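Local coordinates for protein nidogen-1 (Mus musculus, PDB 1GL4) that is a basement-membrane glycoprotein that associates with laminin and binds collagen IV and perlecan, here its EGF-like and G2 domains, at residues A[89-94]-A[106-111]; A[112-117]-A[249-254]. One frame throughout, in Å; residues are numbered along the deposited sequence.

How the contacts relate
Contacts 1 and 2 use successive halves of one helix, 107-115, which runs inside the beta-barrel of the nidogen G2 domain, the fold it shares with green fluorescent protein. Their centres lie about 16 Å apart. Contact 1, formed by 89-94 and 106-111, closes first along the chain, over a short connection; contact 2 follows and joins 112-117 to 249-254, bringing in a strand from near the end of the domain. The two meet where T89 OG1 packs on I112 CD1. Strands 86-92 and 248-261 both pair with strand 266-276, so the helix packs, inside the barrel, against two strands that flank a common neighbour.

Contact 1 (A[89-94]-A[106-111]); sequences TAISTI and APIGGI
I91 and T89 point from strand 86-92 into the barrel of the G2 domain and meet I108 and G109 of the central helix, 107-115, in a small, buried van der Waals contact between wall and core. The surface hidden between the segments is modest, 115 Å², and is shared by these four residues. I91 reaches inward through its longer branch: with CG1 beside the backbone N and chi2 extended (172°), CD1 comes to 3.9 Å from I108 CG2, the short branch of the helical isoleucine. The two side chains cross at about a right angle and meet methyl to methyl. Branched aliphatic residues suit both places, since I91 also packs on L76 and both isoleucines lean on Y269 of strand 266-276.

Two residues earlier on the same side of the strand, T89 faces the helix where it has no side chain. Its OG1 stands 3.9 Å from G109 CA, and the CA atoms of the two residues are 5.9 Å apart. Glycine suits this place because a beta-carbon at G109 would collide with the threonine hydroxyl. T89 OG1 finds its polar partner on the wall itself, in a hydrogen bond with S78 OG of strand 69-81. A106 O receives both G109 N (2.9 Å) and G110 N (2.8 Å), two local bonds that hold the backbone of G109 in its turn.

H77 and R268, both involved in perlecan binding, have side chains about 7 Å from that of T89, while A90 points the other way and touches the backbone of another protein chain. Chemically, then, the contact is held by shape and apolar packing, and the buried threonine hydroxyl has its hydrogen-bonding need met within the barrel wall.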
ATOM      1  N   THR A  89      -1.707   0.229  -4.798  1.00 10.95           N
ATOM      2  CA  THR A  89      -2.632  -0.901  -4.783  1.00 11.32           C
ATOM      3  C   THR A  89      -3.728  -0.810  -5.845  1.00 12.45           C
ATOM      4  O   THR A  89      -4.296   0.261  -6.081  1.00 10.62           O
ATOM      5  CB  THR A  89      -3.303  -1.045  -3.387  1.00 12.86           C
ATOM      6  OG1 THR A  89      -2.295  -1.241  -2.386  1.00 11.72           O
ATOM      7  CG2 THR A  89      -4.261  -2.233  -3.367  1.00 13.65           C
ATOM      8  N   ALA A  90      -4.010  -1.942  -6.489  1.00 11.72           N
ATOM      9  CA  ALA A  90      -5.051  -2.025  -7.515  1.00 11.87           C
ATOM     10  C   ALA A  90      -6.016  -3.149  -7.155  1.00 11.96           C
ATOM     11  O   ALA A  90      -5.597  -4.252  -6.799  1.00 10.12           O
ATOM     12  CB  ALA A  90      -4.435  -2.295  -8.879  1.00 13.15           C
ATOM     13  N   ILE A  91      -7.309  -2.863  -7.252  1.00 10.08           N
ATOM     14  CA  ILE A  91      -8.330  -3.848  -6.941  1.00 12.24           C
ATOM     15  C   ILE A  91      -9.294  -3.857  -8.123  1.00 13.37           C
ATOM     16  O   ILE A  91     -10.007  -2.884  -8.355  1.00 10.45           O
ATOM     17  CB  ILE A  91      -9.060  -3.468  -5.635  1.00 12.78           C
ATOM     18  CG1 ILE A  91      -8.032  -3.349  -4.499  1.00 12.09           C
ATOM     19  CG2 ILE A  91     -10.127  -4.506  -5.311  1.00 10.81           C
ATOM     20  CD1 ILE A  91      -8.572  -2.790  -3.187  1.00 12.55           C
ATOM     21  N   SER A  92      -9.316  -4.943  -8.887  1.00 16.90           N
ATOM     22  CA  SER A  92     -10.194  -4.943 -10.046  1.00 20.87           C
ATOM     23  C   SER A  92     -11.213  -6.031 -10.197  1.00 25.38           C
ATOM     24  O   SER A  92     -10.973  -7.201  -9.914  1.00 26.81           O
ATOM     25  CB  SER A  92      -9.411  -4.857 -11.344  1.00 19.27           C
ATOM     26  OG  SER A  92     -10.338  -4.747 -12.415  1.00 18.04           O
ATOM     27  N   THR A  93     -12.325  -5.572 -10.755  1.00 29.28           N
ATOM     28  CA  THR A  93     -13.552  -6.283 -11.001  1.00 29.18           C
ATOM     29  C   THR A  93     -14.308  -5.795  -9.782  1.00 25.08           C
ATOM     30  O   THR A  93     -14.695  -6.561  -8.906  1.00 23.63           O
ATOM     31  CB  THR A  93     -13.415  -7.821 -11.003  1.00 35.01           C
ATOM     32  OG1 THR A  93     -12.893  -8.275  -9.747  1.00 39.61           O
ATOM     33  CG2 THR A  93     -12.510  -8.265 -12.155  1.00 38.67           C
ATOM     34  N   ILE A  94     -14.425  -4.472  -9.712  1.00 20.76           N
ATOM     35  CA  ILE A  94     -15.157  -3.795  -8.652  1.00 17.94           C
ATOM     36  C   ILE A  94     -16.303  -3.110  -9.386  1.00 16.74           C
ATOM     37  O   ILE A  94     -16.070  -2.266 -10.249  1.00 14.32           O
ATOM     38  CB  ILE A  94     -14.291  -2.727  -7.936  1.00 17.52           C
ATOM     39  CG1 ILE A  94     -13.299  -3.397  -6.975  1.00 17.35           C
ATOM     40  CG2 ILE A  94     -15.189  -1.767  -7.166  1.00 17.53           C
ATOM     41  CD1 ILE A  94     -13.952  -4.087  -5.780  1.00 16.65           C
ATOM     42  N   ALA A 106      -9.036   4.353   1.627  1.00 11.54           N
ATOM     43  CA  ALA A 106      -7.637   4.128   1.291  1.00 11.98           C
ATOM     44  C   ALA A 106      -6.941   3.143   2.243  1.00 13.09           C
ATOM     45  O   ALA A 106      -6.022   2.434   1.833  1.00 12.48           O
ATOM     46  CB  ALA A 106      -6.891   5.455   1.276  1.00 14.01           C
ATOM     47  N   PRO A 107      -7.348   3.107   3.530  1.00 12.35           N
ATOM     48  CA  PRO A 107      -6.719   2.180   4.481  1.00 11.73           C
ATOM     49  C   PRO A 107      -6.803   0.704   4.081  1.00 13.19           C
ATOM     50  O   PRO A 107      -6.139  -0.145   4.681  1.00 11.07           O
ATOM     51  CB  PRO A 107      -7.456   2.476   5.785  1.00 12.59           C
ATOM     52  CG  PRO A 107      -7.706   3.947   5.680  1.00 12.56           C
ATOM     53  CD  PRO A 107      -8.196   4.079   4.247  1.00 11.35           C
ATOM     54  N   ILE A 108      -7.629   0.391   3.084  1.00 12.01           N
ATOM     55  CA  ILE A 108      -7.723  -0.986   2.611  1.00 12.43           C
ATOM     56  C   ILE A 108      -6.338  -1.338   2.069  1.00 14.05           C
ATOM     57  O   ILE A 108      -5.828  -2.433   2.298  1.00 14.76           O
ATOM     58  CB  ILE A 108      -8.782  -1.137   1.488  1.00 12.80           C
ATOM     59  CG1 ILE A 108     -10.187  -1.128   2.093  1.00 10.39           C
ATOM     60  CG2 ILE A 108      -8.554  -2.432   0.715  1.00 14.68           C
ATOM     61  CD1 ILE A 108     -11.299  -1.167   1.048  1.00 14.16           C
ATOM     62  N   GLY A 109      -5.731  -0.390   1.361  1.00 12.02           N
ATOM     63  CA  GLY A 109      -4.402  -0.599   0.821  1.00 14.09           C
ATOM     64  C   GLY A 109      -3.362  -0.023   1.768  1.00 14.61           C
ATOM     65  O   GLY A 109      -2.203  -0.434   1.764  1.00 14.50           O
ATOM     66  N   GLY A 110      -3.791   0.928   2.592  1.00 12.88           N
ATOM     67  CA  GLY A 110      -2.897   1.564   3.545  1.00 13.55           C
ATOM     68  C   GLY A 110      -2.148   0.649   4.509  1.00 13.21           C
ATOM     69  O   GLY A 110      -1.080   1.019   5.002  1.00 11.99           O
ATOM     70  N   ILE A 111      -2.695  -0.530   4.794  1.00 11.46           N
ATOM     71  CA  ILE A 111      -2.027  -1.466   5.700  1.00 11.18           C
ATOM     72  C   ILE A 111      -0.715  -1.926   5.059  1.00 11.38           C
ATOM     73  O   ILE A 111       0.256  -2.230   5.750  1.00 10.48           O
ATOM     74  CB  ILE A 111      -2.935  -2.697   6.010  1.00 11.86           C
ATOM     75  CG1 ILE A 111      -2.257  -3.622   7.023  1.00 10.05           C
ATOM     76  CG2 ILE A 111      -3.246  -3.453   4.730  1.00 11.96           C
ATOM     77  CD1 ILE A 111      -2.106  -3.019   8.411  1.00 11.67           C
TER

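Contact 2 (A[112-117]-A[249-254]); sequences IGWMFA and QQLSVD
L251 points from strand 248-261 toward the last turn of helix 107-115, and one of its methyls, CD1, touches both A117 and W114. The leucine's CG lies anti to the backbone N (chi1 -175°), which carries CG and its two methyls inward from the strand. CD1 approaches A117 CB to 3.9 Å, methyl against methyl. It meets W114 more loosely and obliquely, 4.3 Å from CD1 of the indole and equally far from W114 CA, so it touches the root of that side chain as well as its five-membered ring.

Leucine is long enough to span the gap between backbones, whose closest CA atoms, those of W114 and L251, are 7.3 Å apart. A117, just past the helix, is small enough to let the leucine come in close. The indole stacks on Y192 of strand 182-195, the neighbour of 248-261, and thus bears on two adjoining staves of the wall. Nearby, Q249 NE2 is hydrogen-bonded to K124 O, which gives the NE2 of this buried amide a partner. Such apolar packing of an internal helix against surrounding strands is characteristic of the barrel that the nidogen G2 domain shares with green fluorescent protein.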
ATOM      1  N   ILE A 112      -0.678  -1.955   3.730  1.00 11.10           N
ATOM      2  CA  ILE A 112       0.532  -2.367   3.025  1.00 12.07           C
ATOM      3  C   ILE A 112       1.593  -1.265   3.150  1.00 12.49           C
ATOM      4  O   ILE A 112       2.793  -1.542   3.168  1.00 11.38           O
ATOM      5  CB  ILE A 112       0.228  -2.667   1.543  1.00 13.60           C
ATOM      6  CG1 ILE A 112      -0.785  -3.818   1.464  1.00 12.99           C
ATOM      7  CG2 ILE A 112       1.506  -3.031   0.802  1.00 11.81           C
ATOM      8  CD1 ILE A 112      -1.259  -4.152   0.068  1.00 12.11           C
ATOM      9  N   GLY A 113       1.142  -0.018   3.252  1.00 12.58           N
ATOM     10  CA  GLY A 113       2.064   1.092   3.424  1.00 11.34           C
ATOM     11  C   GLY A 113       2.677   1.006   4.814  1.00 11.74           C
ATOM     12  O   GLY A 113       3.849   1.328   5.018  1.00 11.61           O
ATOM     13  N   TRP A 114       1.874   0.570   5.780  1.00 12.23           N
ATOM     14  CA  TRP A 114       2.334   0.408   7.158  1.00 11.14           C
ATOM     15  C   TRP A 114       3.394  -0.695   7.193  1.00 11.19           C
ATOM     16  O   TRP A 114       4.423  -0.564   7.856  1.00 11.81           O
ATOM     17  CB  TRP A 114       1.151   0.032   8.066  1.00 11.25           C
ATOM     18  CG  TRP A 114       1.550  -0.375   9.463  1.00 11.58           C
ATOM     19  CD1 TRP A 114       1.945   0.448  10.477  1.00 12.28           C
ATOM     20  CD2 TRP A 114       1.630  -1.712   9.974  1.00 12.76           C
ATOM     21  NE1 TRP A 114       2.270  -0.292  11.593  1.00 13.34           N
ATOM     22  CE2 TRP A 114       2.087  -1.621  11.312  1.00 12.92           C
ATOM     23  CE3 TRP A 114       1.365  -2.979   9.433  1.00 11.50           C
ATOM     24  CZ2 TRP A 114       2.281  -2.748  12.117  1.00 11.25           C
ATOM     25  CZ3 TRP A 114       1.559  -4.106  10.237  1.00 11.71           C
ATOM     26  CH2 TRP A 114       2.013  -3.982  11.563  1.00 11.89           C
ATOM     27  N   MET A 115       3.142  -1.773   6.459  1.00 13.00           N
ATOM     28  CA  MET A 115       4.070  -2.899   6.404  1.00 13.21           C
ATOM     29  C   MET A 115       5.457  -2.522   5.882  1.00 13.12           C
ATOM     30  O   MET A 115       6.468  -3.016   6.389  1.00 11.39           O
ATOM     31  CB  MET A 115       3.520  -4.009   5.501  1.00 13.57           C
ATOM     32  CG  MET A 115       2.341  -4.798   6.043  1.00 13.71           C
ATOM     33  SD  MET A 115       1.791  -6.059   4.853  1.00 17.01           S
ATOM     34  CE  MET A 115       3.220  -7.105   4.793  1.00 11.58           C
ATOM     35  N   PHE A 116       5.503  -1.659   4.868  1.00 13.16           N
ATOM     36  CA  PHE A 116       6.777  -1.276   4.262  1.00 13.30           C
ATOM     37  C   PHE A 116       7.204   0.188   4.372  1.00 12.97           C
ATOM     38  O   PHE A 116       7.964   0.677   3.536  1.00 10.60           O
ATOM     39  CB  PHE A 116       6.781  -1.706   2.787  1.00 14.17           C
ATOM     40  CG  PHE A 116       6.622  -3.190   2.591  1.00 14.70           C
ATOM     41  CD1 PHE A 116       5.431  -3.725   2.110  1.00 15.89           C
ATOM     42  CD2 PHE A 116       7.658  -4.056   2.915  1.00 15.99           C
ATOM     43  CE1 PHE A 116       5.274  -5.105   1.959  1.00 17.04           C
ATOM     44  CE2 PHE A 116       7.513  -5.435   2.769  1.00 15.65           C
ATOM     45  CZ  PHE A 116       6.316  -5.960   2.290  1.00 16.53           C
ATOM     46  N   ALA A 117       6.742   0.879   5.410  1.00 11.45           N
ATOM     47  CA  ALA A 117       7.093   2.288   5.605  1.00 12.50           C
ATOM     48  C   ALA A 117       8.606   2.471   5.744  1.00 12.01           C
ATOM     49  O   ALA A 117       9.308   1.554   6.162  1.00 10.99           O
ATOM     50  CB  ALA A 117       6.402   2.830   6.855  1.00 11.10           C
ATOM     51  N   GLN A 249       4.603   3.878  18.268  1.00 12.87           N
ATOM     52  CA  GLN A 249       5.329   4.317  17.075  1.00 13.41           C
ATOM     53  C   GLN A 249       4.395   5.197  16.244  1.00 12.78           C
ATOM     54  O   GLN A 249       3.186   4.986  16.227  1.00 12.09           O
ATOM     55  CB  GLN A 249       5.802   3.112  16.247  1.00 15.25           C
ATOM     56  CG  GLN A 249       6.775   2.187  16.993  1.00 15.97           C
ATOM     57  CD  GLN A 249       7.277   1.035  16.141  1.00 19.94           C
ATOM     58  OE1 GLN A 249       7.985   0.148  16.628  1.00 23.77           O
ATOM     59  NE2 GLN A 249       6.918   1.040  14.867  1.00 19.52           N
ATOM     60  N   GLN A 250       4.954   6.184  15.555  1.00 12.40           N
ATOM     61  CA  GLN A 250       4.132   7.081  14.752  1.00 14.74           C
ATOM     62  C   GLN A 250       4.293   6.882  13.254  1.00 13.43           C
ATOM     63  O   GLN A 250       5.408   6.897  12.731  1.00 13.74           O
ATOM     64  CB  GLN A 250       4.443   8.538  15.110  1.00 14.28           C
ATOM     65  CG  GLN A 250       3.743   9.561  14.226  1.00 16.70           C
ATOM     66  CD  GLN A 250       4.096  10.990  14.601  1.00 19.13           C
ATOM     67  OE1 GLN A 250       4.341  11.826  13.735  1.00 20.47           O
ATOM     68  NE2 GLN A 250       4.118  11.272  15.896  1.00 18.77           N
ATOM     69  N   LEU A 251       3.168   6.686  12.569  1.00 13.97           N
ATOM     70  CA  LEU A 251       3.179   6.513  11.122  1.00 13.10           C
ATOM     71  C   LEU A 251       2.798   7.850  10.490  1.00 13.26           C
ATOM     72  O   LEU A 251       1.736   8.408  10.792  1.00 10.67           O
ATOM     73  CB  LEU A 251       2.169   5.441  10.687  1.00 12.83           C
ATOM     74  CG  LEU A 251       2.158   5.082   9.192  1.00 13.32           C
ATOM     75  CD1 LEU A 251       3.359   4.197   8.881  1.00 12.25           C
ATOM     76  CD2 LEU A 251       0.862   4.341   8.821  1.00 11.85           C
ATOM     77  N   SER A 252       3.672   8.368   9.631  1.00 13.63           N
ATOM     78  CA  SER A 252       3.422   9.631   8.937  1.00 13.81           C
ATOM     79  C   SER A 252       3.034   9.299   7.493  1.00 14.89           C
ATOM     80  O   SER A 252       3.792   8.641   6.770  1.00 13.15           O
ATOM     81  CB  SER A 252       4.677  10.511   8.976  1.00 15.48           C
ATOM     82  OG  SER A 252       4.999  10.856  10.319  1.00 14.99           O
ATOM     83  N   VAL A 253       1.849   9.751   7.087  1.00 11.90           N
ATOM     84  CA  VAL A 253       1.323   9.472   5.753  1.00 12.93           C
ATOM     85  C   VAL A 253       1.119  10.725   4.913  1.00 13.38           C
ATOM     86  O   VAL A 253       0.644  11.744   5.416  1.00 12.28           O
ATOM     87  CB  VAL A 253      -0.037   8.745   5.851  1.00 12.30           C
ATOM     88  CG1 VAL A 253      -0.538   8.372   4.461  1.00 12.59           C
ATOM     89  CG2 VAL A 253       0.096   7.504   6.731  1.00 12.79           C
ATOM     90  N   ASP A 254       1.464  10.641   3.631  1.00 15.57           N
ATOM     91  CA  ASP A 254       1.294  11.771   2.722  1.00 17.22           C
ATOM     92  C   ASP A 254       1.182  11.321   1.265  1.00 15.40           C
ATOM     93  O   ASP A 254       1.295  10.137   0.963  1.00 16.15           O
ATOM     94  CB  ASP A 254       2.458  12.756   2.866  1.00 21.21           C
ATOM     95  CG  ASP A 254       3.672  12.347   2.053  1.00 23.86           C
ATOM     96  OD1 ASP A 254       4.233  11.260   2.298  1.00 26.23           O
ATOM     97  OD2 ASP A 254       4.062  13.121   1.158  1.00 30.02           O
TER